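Local structure of Baccell_00875 (Bacteroides cellulosilyticus DSM 14838, 5NO8) at residues A[514-519]-A[557-562]; A[525-530]-A[565-570]. The protein is a polysaccharide lyase that probably strips the L-rhamnose caps attached to glucuronic acid in complex arabinogalactan proteins. One frame throughout, in Å; residues are numbered along the deposited sequence.

Interaction 1 of 2, residues A[514-519]-A[557-562]; sequences DLRNDF and LETGSQ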
ATOM      1  N   ASP A 514     -12.267  24.881  24.804  1.00 29.78           N
ATOM      2  CA  ASP A 514     -12.134  23.587  25.490  1.00 31.69           C
ATOM      3  C   ASP A 514     -11.618  22.456  24.581  1.00 32.73           C
ATOM      4  O   ASP A 514     -10.721  21.684  24.957  1.00 29.33           O
ATOM      5  CB  ASP A 514     -13.480  23.162  26.066  1.00 32.97           C
ATOM      6  CG  ASP A 514     -13.396  21.876  26.847  1.00 33.23           C
ATOM      7  OD1 ASP A 514     -12.453  21.723  27.644  1.00 36.39           O
ATOM      8  OD2 ASP A 514     -14.280  21.016  26.683  1.00 34.76           O
ATOM      9  N   LEU A 515     -12.216  22.351  23.402  1.00 32.42           N
ATOM     10  CA  LEU A 515     -11.762  21.370  22.410  1.00 31.43           C
ATOM     11  C   LEU A 515     -10.353  21.683  21.940  1.00 29.90           C
ATOM     12  O   LEU A 515      -9.534  20.780  21.827  1.00 31.23           O
ATOM     13  CB  LEU A 515     -12.715  21.309  21.218  1.00 31.02           C
ATOM     14  CG  LEU A 515     -12.446  20.160  20.234  1.00 30.75           C
ATOM     15  CD1 LEU A 515     -12.586  18.809  20.910  1.00 31.78           C
ATOM     16  CD2 LEU A 515     -13.388  20.271  19.034  1.00 30.10           C
ATOM     17  N   ARG A 516     -10.063  22.952  21.693  1.00 28.58           N
ATOM     18  CA  ARG A 516      -8.729  23.375  21.321  1.00 30.66           C
ATOM     19  C   ARG A 516      -7.684  22.960  22.373  1.00 34.28           C
ATOM     20  O   ARG A 516      -6.595  22.481  22.026  1.00 30.80           O
ATOM     21  CB  ARG A 516      -8.712  24.880  21.055  1.00 31.78           C
ATOM     22  CG  ARG A 516      -7.353  25.454  20.689  1.00 33.77           C
ATOM     23  CD  ARG A 516      -7.510  26.832  20.093  1.00 36.47           C
ATOM     24  NE  ARG A 516      -6.228  27.517  19.957  1.00 39.95           N
ATOM     25  CZ  ARG A 516      -5.932  28.432  19.033  1.00 43.48           C
ATOM     26  NH1 ARG A 516      -6.822  28.815  18.115  1.00 47.93           N
ATOM     27  NH2 ARG A 516      -4.717  28.981  19.023  1.00 44.77           N
ATOM     28  N   ASN A 517      -8.031  23.117  23.652  1.00 33.57           N
ATOM     29  CA  ASN A 517      -7.156  22.677  24.738  1.00 34.23           C
ATOM     30  C   ASN A 517      -6.973  21.158  24.747  1.00 32.93           C
ATOM     31  O   ASN A 517      -5.872  20.676  25.019  1.00 36.84           O
ATOM     32  CB  ASN A 517      -7.694  23.138  26.117  1.00 36.12           C
ATOM     33  CG  ASN A 517      -7.607  24.643  26.335  1.00 35.84           C
ATOM     34  OD1 ASN A 517      -8.313  25.167  27.200  1.00 41.82           O
ATOM     35  ND2 ASN A 517      -6.756  25.344  25.580  1.00 35.77           N
ATOM     36  N   ASP A 518      -8.040  20.413  24.471  1.00 31.73           N
ATOM     37  CA  ASP A 518      -7.949  18.948  24.334  1.00 31.69           C
ATOM     38  C   ASP A 518      -7.004  18.544  23.192  1.00 29.31           C
ATOM     39  O   ASP A 518      -6.161  17.652  23.362  1.00 26.81           O
ATOM     40  CB  ASP A 518      -9.320  18.305  24.106  1.00 33.73           C
ATOM     41  CG  ASP A 518     -10.184  18.253  25.365  1.00 38.17           C
ATOM     42  OD1 ASP A 518      -9.665  18.428  26.486  1.00 42.40           O
ATOM     43  OD2 ASP A 518     -11.398  18.004  25.225  1.00 41.30           O
ATOM     44  N   PHE A 519      -7.132  19.205  22.049  1.00 27.01           N
ATOM     45  CA  PHE A 519      -6.227  18.933  20.931  1.00 26.11           C
ATOM     46  C   PHE A 519      -4.782  19.298  21.274  1.00 26.16           C
ATOM     47  O   PHE A 519      -3.857  18.569  20.902  1.00 26.06           O
ATOM     48  CB  PHE A 519      -6.652  19.656  19.644  1.00 25.40           C
ATOM     49  CG  PHE A 519      -7.939  19.160  19.038  1.00 24.14           C
ATOM     50  CD1 PHE A 519      -8.333  17.832  19.114  1.00 24.50           C
ATOM     51  CD2 PHE A 519      -8.756  20.049  18.344  1.00 25.53           C
ATOM     52  CE1 PHE A 519      -9.522  17.399  18.535  1.00 24.14           C
ATOM     53  CE2 PHE A 519      -9.928  19.618  17.751  1.00 23.76           C
ATOM     54  CZ  PHE A 519     -10.311  18.297  17.846  1.00 23.43           C
ATOM     55  N   LEU A 557      -1.916  24.386  11.800  1.00 27.30           N
ATOM     56  CA  LEU A 557      -2.687  25.331  11.007  1.00 27.54           C
ATOM     57  C   LEU A 557      -3.709  26.087  11.863  1.00 28.92           C
ATOM     58  O   LEU A 557      -4.048  27.217  11.538  1.00 28.57           O
ATOM     59  CB  LEU A 557      -3.370  24.637   9.823  1.00 27.13           C
ATOM     60  CG  LEU A 557      -2.403  24.136   8.729  1.00 26.67           C
ATOM     61  CD1 LEU A 557      -3.082  23.152   7.768  1.00 27.04           C
ATOM     62  CD2 LEU A 557      -1.794  25.284   7.948  1.00 26.98           C
ATOM     63  N   GLU A 558      -4.169  25.473  12.950  1.00 31.16           N
ATOM     64  CA  GLU A 558      -5.088  26.122  13.885  1.00 35.63           C
ATOM     65  C   GLU A 558      -4.413  26.986  14.962  1.00 38.56           C
ATOM     66  O   GLU A 558      -5.019  27.948  15.432  1.00 41.59           O
ATOM     67  CB  GLU A 558      -5.974  25.066  14.566  1.00 39.82           C
ATOM     68  CG  GLU A 558      -6.894  24.314  13.606  1.00 43.99           C
ATOM     69  CD  GLU A 558      -7.912  25.217  12.928  1.00 46.00           C
ATOM     70  OE1 GLU A 558      -8.608  25.978  13.640  1.00 49.76           O
ATOM     71  OE2 GLU A 558      -8.003  25.174  11.685  1.00 48.11           O
ATOM     72  N   THR A 559      -3.196  26.652  15.381  1.00 37.11           N
ATOM     73  CA  THR A 559      -2.525  27.379  16.480  1.00 36.45           C
ATOM     74  C   THR A 559      -1.303  28.206  16.080  1.00 35.26           C
ATOM     75  O   THR A 559      -0.928  29.115  16.800  1.00 37.65           O
ATOM     76  CB  THR A 559      -2.016  26.401  17.562  1.00 36.09           C
ATOM     77  OG1 THR A 559      -1.027  25.537  16.982  1.00 37.89           O
ATOM     78  CG2 THR A 559      -3.136  25.583  18.143  1.00 36.16           C
ATOM     79  N   GLY A 560      -0.630  27.852  14.996  1.00 32.36           N
ATOM     80  CA  GLY A 560       0.646  28.454  14.639  1.00 32.10           C
ATOM     81  C   GLY A 560       1.826  28.125  15.536  1.00 32.49           C
ATOM     82  O   GLY A 560       2.872  28.735  15.376  1.00 34.75           O
ATOM     83  N   SER A 561       1.699  27.153  16.451  1.00 36.63           N
ATOM     84  CA  SER A 561       2.803  26.805  17.362  1.00 35.84           C
ATOM     85  C   SER A 561       3.836  25.972  16.603  1.00 35.76           C
ATOM     86  O   SER A 561       3.536  24.839  16.218  1.00 35.33           O
ATOM     87  CB  SER A 561       2.308  26.008  18.578  1.00 36.74           C
ATOM     88  OG  SER A 561       1.189  26.617  19.198  1.00 37.19           O
ATOM     89  N   GLN A 562       5.036  26.517  16.404  1.00 35.03           N
ATOM     90  CA  GLN A 562       6.099  25.838  15.634  1.00 35.86           C
ATOM     91  C   GLN A 562       6.455  24.434  16.133  1.00 36.86           C
ATOM     92  O   GLN A 562       6.860  23.586  15.323  1.00 35.70           O
ATOM     93  CB  GLN A 562       7.372  26.682  15.559  1.00 36.33           C
TER

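Interaction 2 of 2, residues A[525-530]-A[565-570]; sequences VFVKNG and LDEVKR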
ATOM      1  N   VAL A 525       1.331  15.103  23.669  1.00 29.94           N
ATOM      2  CA  VAL A 525       1.630  13.665  23.785  1.00 31.10           C
ATOM      3  C   VAL A 525       2.353  13.152  22.532  1.00 32.57           C
ATOM      4  O   VAL A 525       3.369  12.464  22.647  1.00 31.19           O
ATOM      5  CB  VAL A 525       0.388  12.814  24.101  1.00 33.17           C
ATOM      6  CG1 VAL A 525       0.690  11.313  24.011  1.00 34.29           C
ATOM      7  CG2 VAL A 525      -0.141  13.140  25.497  1.00 32.95           C
ATOM      8  N   PHE A 526       1.873  13.518  21.343  1.00 30.48           N
ATOM      9  CA  PHE A 526       2.502  13.037  20.106  1.00 29.03           C
ATOM     10  C   PHE A 526       3.923  13.545  19.950  1.00 28.27           C
ATOM     11  O   PHE A 526       4.798  12.807  19.531  1.00 27.46           O
ATOM     12  CB  PHE A 526       1.677  13.414  18.863  1.00 28.72           C
ATOM     13  CG  PHE A 526       0.321  12.735  18.759  1.00 27.91           C
ATOM     14  CD1 PHE A 526      -0.099  11.728  19.628  1.00 27.33           C
ATOM     15  CD2 PHE A 526      -0.533  13.090  17.705  1.00 28.47           C
ATOM     16  CE1 PHE A 526      -1.350  11.137  19.485  1.00 27.78           C
ATOM     17  CE2 PHE A 526      -1.778  12.492  17.558  1.00 27.17           C
ATOM     18  CZ  PHE A 526      -2.191  11.525  18.447  1.00 28.15           C
ATOM     19  N   VAL A 527       4.148  14.810  20.286  1.00 28.95           N
ATOM     20  CA  VAL A 527       5.488  15.383  20.262  1.00 29.05           C
ATOM     21  C   VAL A 527       6.440  14.679  21.245  1.00 31.12           C
ATOM     22  O   VAL A 527       7.611  14.432  20.917  1.00 30.29           O
ATOM     23  CB  VAL A 527       5.452  16.911  20.536  1.00 28.94           C
ATOM     24  CG1 VAL A 527       6.847  17.480  20.763  1.00 29.20           C
ATOM     25  CG2 VAL A 527       4.809  17.638  19.362  1.00 28.52           C
ATOM     26  N   LYS A 528       5.942  14.375  22.438  1.00 31.67           N
ATOM     27  CA  LYS A 528       6.758  13.703  23.444  1.00 34.41           C
ATOM     28  C   LYS A 528       7.045  12.255  23.033  1.00 32.02           C
ATOM     29  O   LYS A 528       8.128  11.768  23.276  1.00 32.28           O
ATOM     30  CB  LYS A 528       6.073  13.758  24.810  1.00 38.03           C
ATOM     31  CG  LYS A 528       6.914  13.275  25.985  1.00 41.74           C
ATOM     32  CD  LYS A 528       6.048  13.148  27.232  1.00 47.70           C
ATOM     33  CE  LYS A 528       5.147  11.907  27.197  1.00 52.50           C
ATOM     34  NZ  LYS A 528       3.724  12.219  27.547  1.00 52.42           N
ATOM     35  N   ASN A 529       6.086  11.575  22.407  1.00 30.56           N
ATOM     36  CA  ASN A 529       6.322  10.219  21.918  1.00 30.96           C
ATOM     37  C   ASN A 529       7.355  10.174  20.788  1.00 31.38           C
ATOM     38  O   ASN A 529       8.145   9.246  20.730  1.00 32.15           O
ATOM     39  CB  ASN A 529       5.028   9.565  21.442  1.00 31.54           C
ATOM     40  CG  ASN A 529       4.086   9.229  22.570  1.00 33.40           C
ATOM     41  OD1 ASN A 529       4.463   9.264  23.748  1.00 34.62           O
ATOM     42  ND2 ASN A 529       2.845   8.869  22.218  1.00 32.28           N
ATOM     43  N   GLY A 530       7.350  11.173  19.902  1.00 30.46           N
ATOM     44  CA  GLY A 530       8.181  11.145  18.691  1.00 29.48           C
ATOM     45  C   GLY A 530       7.969   9.844  17.919  1.00 28.14           C
ATOM     46  O   GLY A 530       6.830   9.427  17.693  1.00 29.17           O
ATOM     47  N   LEU A 565       4.701  21.865  13.985  1.00 25.31           N
ATOM     48  CA  LEU A 565       5.292  21.784  12.652  1.00 26.06           C
ATOM     49  C   LEU A 565       6.665  21.151  12.657  1.00 27.49           C
ATOM     50  O   LEU A 565       7.013  20.420  11.727  1.00 24.22           O
ATOM     51  CB  LEU A 565       5.376  23.144  11.946  1.00 27.90           C
ATOM     52  CG  LEU A 565       5.803  23.148  10.454  1.00 28.29           C
ATOM     53  CD1 LEU A 565       5.056  22.104   9.618  1.00 29.35           C
ATOM     54  CD2 LEU A 565       5.619  24.526   9.824  1.00 30.20           C
ATOM     55  N   ASP A 566       7.478  21.444  13.671  1.00 27.92           N
ATOM     56  CA  ASP A 566       8.808  20.814  13.764  1.00 29.59           C
ATOM     57  C   ASP A 566       8.682  19.284  13.933  1.00 26.39           C
ATOM     58  O   ASP A 566       9.444  18.536  13.336  1.00 27.88           O
ATOM     59  CB  ASP A 566       9.669  21.448  14.881  1.00 33.02           C
ATOM     60  CG  ASP A 566      10.159  22.881  14.535  1.00 38.51           C
ATOM     61  OD1 ASP A 566      10.070  23.342  13.362  1.00 40.93           O
ATOM     62  OD2 ASP A 566      10.674  23.549  15.452  1.00 43.22           O
ATOM     63  N   GLU A 567       7.685  18.832  14.676  1.00 25.83           N
ATOM     64  CA  GLU A 567       7.419  17.394  14.806  1.00 27.58           C
ATOM     65  C   GLU A 567       6.935  16.763  13.477  1.00 26.21           C
ATOM     66  O   GLU A 567       7.394  15.682  13.097  1.00 25.46           O
ATOM     67  CB  GLU A 567       6.431  17.114  15.921  1.00 27.74           C
ATOM     68  CG  GLU A 567       6.276  15.629  16.253  1.00 30.31           C
ATOM     69  CD  GLU A 567       7.572  14.953  16.685  1.00 33.45           C
ATOM     70  OE1 GLU A 567       8.406  15.636  17.309  1.00 37.13           O
ATOM     71  OE2 GLU A 567       7.745  13.738  16.425  1.00 32.12           O
ATOM     72  N   VAL A 568       6.047  17.466  12.778  1.00 24.31           N
ATOM     73  CA  VAL A 568       5.634  17.074  11.414  1.00 24.62           C
ATOM     74  C   VAL A 568       6.860  16.848  10.543  1.00 24.47           C
ATOM     75  O   VAL A 568       6.984  15.787   9.930  1.00 24.07           O
ATOM     76  CB  VAL A 568       4.702  18.134  10.756  1.00 23.84           C
ATOM     77  CG1 VAL A 568       4.524  17.891   9.253  1.00 24.53           C
ATOM     78  CG2 VAL A 568       3.358  18.174  11.453  1.00 24.16           C
ATOM     79  N   LYS A 569       7.751  17.834  10.497  1.00 25.49           N
ATOM     80  CA  LYS A 569       8.958  17.762   9.678  1.00 26.97           C
ATOM     81  C   LYS A 569       9.890  16.635  10.088  1.00 27.12           C
ATOM     82  O   LYS A 569      10.492  16.005   9.225  1.00 25.74           O
ATOM     83  CB  LYS A 569       9.718  19.093   9.671  1.00 28.05           C
ATOM     84  CG  LYS A 569       9.049  20.131   8.805  1.00 29.32           C
ATOM     85  CD  LYS A 569       9.799  21.443   8.850  1.00 32.47           C
ATOM     86  CE  LYS A 569       9.104  22.488   8.002  1.00 32.91           C
ATOM     87  NZ  LYS A 569       9.443  23.847   8.480  1.00 35.76           N
ATOM     88  N   ARG A 570       9.988  16.367  11.391  1.00 26.94           N
ATOM     89  CA  ARG A 570      10.765  15.220  11.879  1.00 28.97           C
ATOM     90  C   ARG A 570      10.167  13.880  11.414  1.00 28.00           C
ATOM     91  O   ARG A 570      10.912  12.958  11.097  1.00 27.69           O
ATOM     92  CB  ARG A 570      10.900  15.211  13.424  1.00 31.46           C
ATOM     93  CG  ARG A 570      12.020  16.109  13.944  1.00 33.91           C
ATOM     94  CD  ARG A 570      12.302  15.868  15.440  1.00 36.28           C
ATOM     95  NE  ARG A 570      11.199  16.342  16.277  1.00 36.47           N
ATOM     96  CZ  ARG A 570      11.010  17.611  16.663  1.00 37.38           C
ATOM     97  NH1 ARG A 570      11.865  18.575  16.315  1.00 38.51           N
ATOM     98  NH2 ARG A 570       9.953  17.915  17.412  1.00 34.06           N
TER
HETATM   99  O   HOH W   1       9.694  14.955  19.252  1.00 37.70           O

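Interaction 1 of 2, residues A[514-519]-A[557-562]
Arg-516 brings its guanidinium group up to the carboxy-terminal end of helix 542-559 without making a hydrogen bond to it. NH1 comes within 3.3 Å of Glu-558 O, but the N-H points too far off line for a bond; NH1 instead bonds the hydroxyl of Tyr-512, one turn back on its own helix. The contact is therefore made mainly through the flat side of the group: Thr-559 CG2 and the carbonyl carbon of Glu-558 lie over one and the same guanidinium face. Arg-516 NH2 stands 3.8 Å from Thr-559 CG2 and 3.7 Å from Thr-559 CA. The arginine reaches across to the other helix because its CG lies anti to the backbone N (chi1 178°) and the chain stays extended as far as NE.

Thr-559 is fixed by bonds of its own. With its OG1 set between the backbone N and the carbonyl carbon, it accepts the N-H of Ser-561 at 3.2 Å in an almost straight bond (172°). This forms an ST turn across Gly-560, where positive phi ends the helix. OG1 is also hydrogen-bonded to Leu-555 O, so the methyl is held as the branch facing the arginine.

Glu-558 spends OE2 on a salt bridge with Arg-497, while its OE1 remains 5.6 Å from Arg-516 NH1. The chemistry is thus that of a cation resting on a helix end rather than an ion pair: the positive charge is likely to be weakly favoured by the carbonyl-rich terminus, and packing supplies most of the contact at this surface.

Interaction 2 of 2, residues A[525-530]-A[565-570]
Val-527 and Glu-567 supply the apolar part of this contact, their side chains running alongside one another and pointing opposite ways where helices 509-529 and 562-576 come close, with CA atoms 6.1 Å apart. Val-527 CG2 lies 3.8 Å from Glu-567 CB, so the acidic side chain packs here through its methylenes. Beyond them the Glu-567 chain bends at chi2 (59°), bringing OE2 to 3.5 Å from Gly-530 CA, just past the end of helix 509-529. Gly-530 has positive phi, and its N bonds Phe-526 O.

The polar interactions converge on the carboxylate. Arg-570, one turn further along, holds Glu-567 OE1 through NH2 (2.8 Å, a salt bridge) and NE (3.1 Å). Both reach the oxygen from one face of the carboxylate, NE from well above its plane (49°), while OE1 lies at the guanidinium's edge. OE2 takes a hydrogen bond from Gln-571 NE2. A water bonded to Val-527 O is also placed near OE1, but at a separation so short that this bridge is doubtful.

With an alanine at Glu-567, Arg-570 is likely to lose its carboxylate mate, and the packing of CG and the carboxylate against Val-527 and Gly-530 would go, though the CB contact could remain. Such close helix-to-helix packing belongs to the mainly helical C-terminal half of the chain, consistent with the alpha/alpha toroids of many polysaccharide lyases.

In the fold
Followed from the N terminus, the chain passes its beta-rich half and enters the helical region, where helix 509-529 carries the first segment of both contacts: 514-519 in its first half and 525-530 at its end. It then runs through helix 542-559, whose end closes interaction 1 over 37 intervening residues. Helix 562-576 follows directly, and its residues 565-570 close interaction 2 over 34. Because the segments alternate along the sequence, the two loops cross rather than nest. The centres of the two contacts lie about 14 Å apart. Together they tie one long helix to two successive ones, interaction 1 near the surface and interaction 2 partly buried.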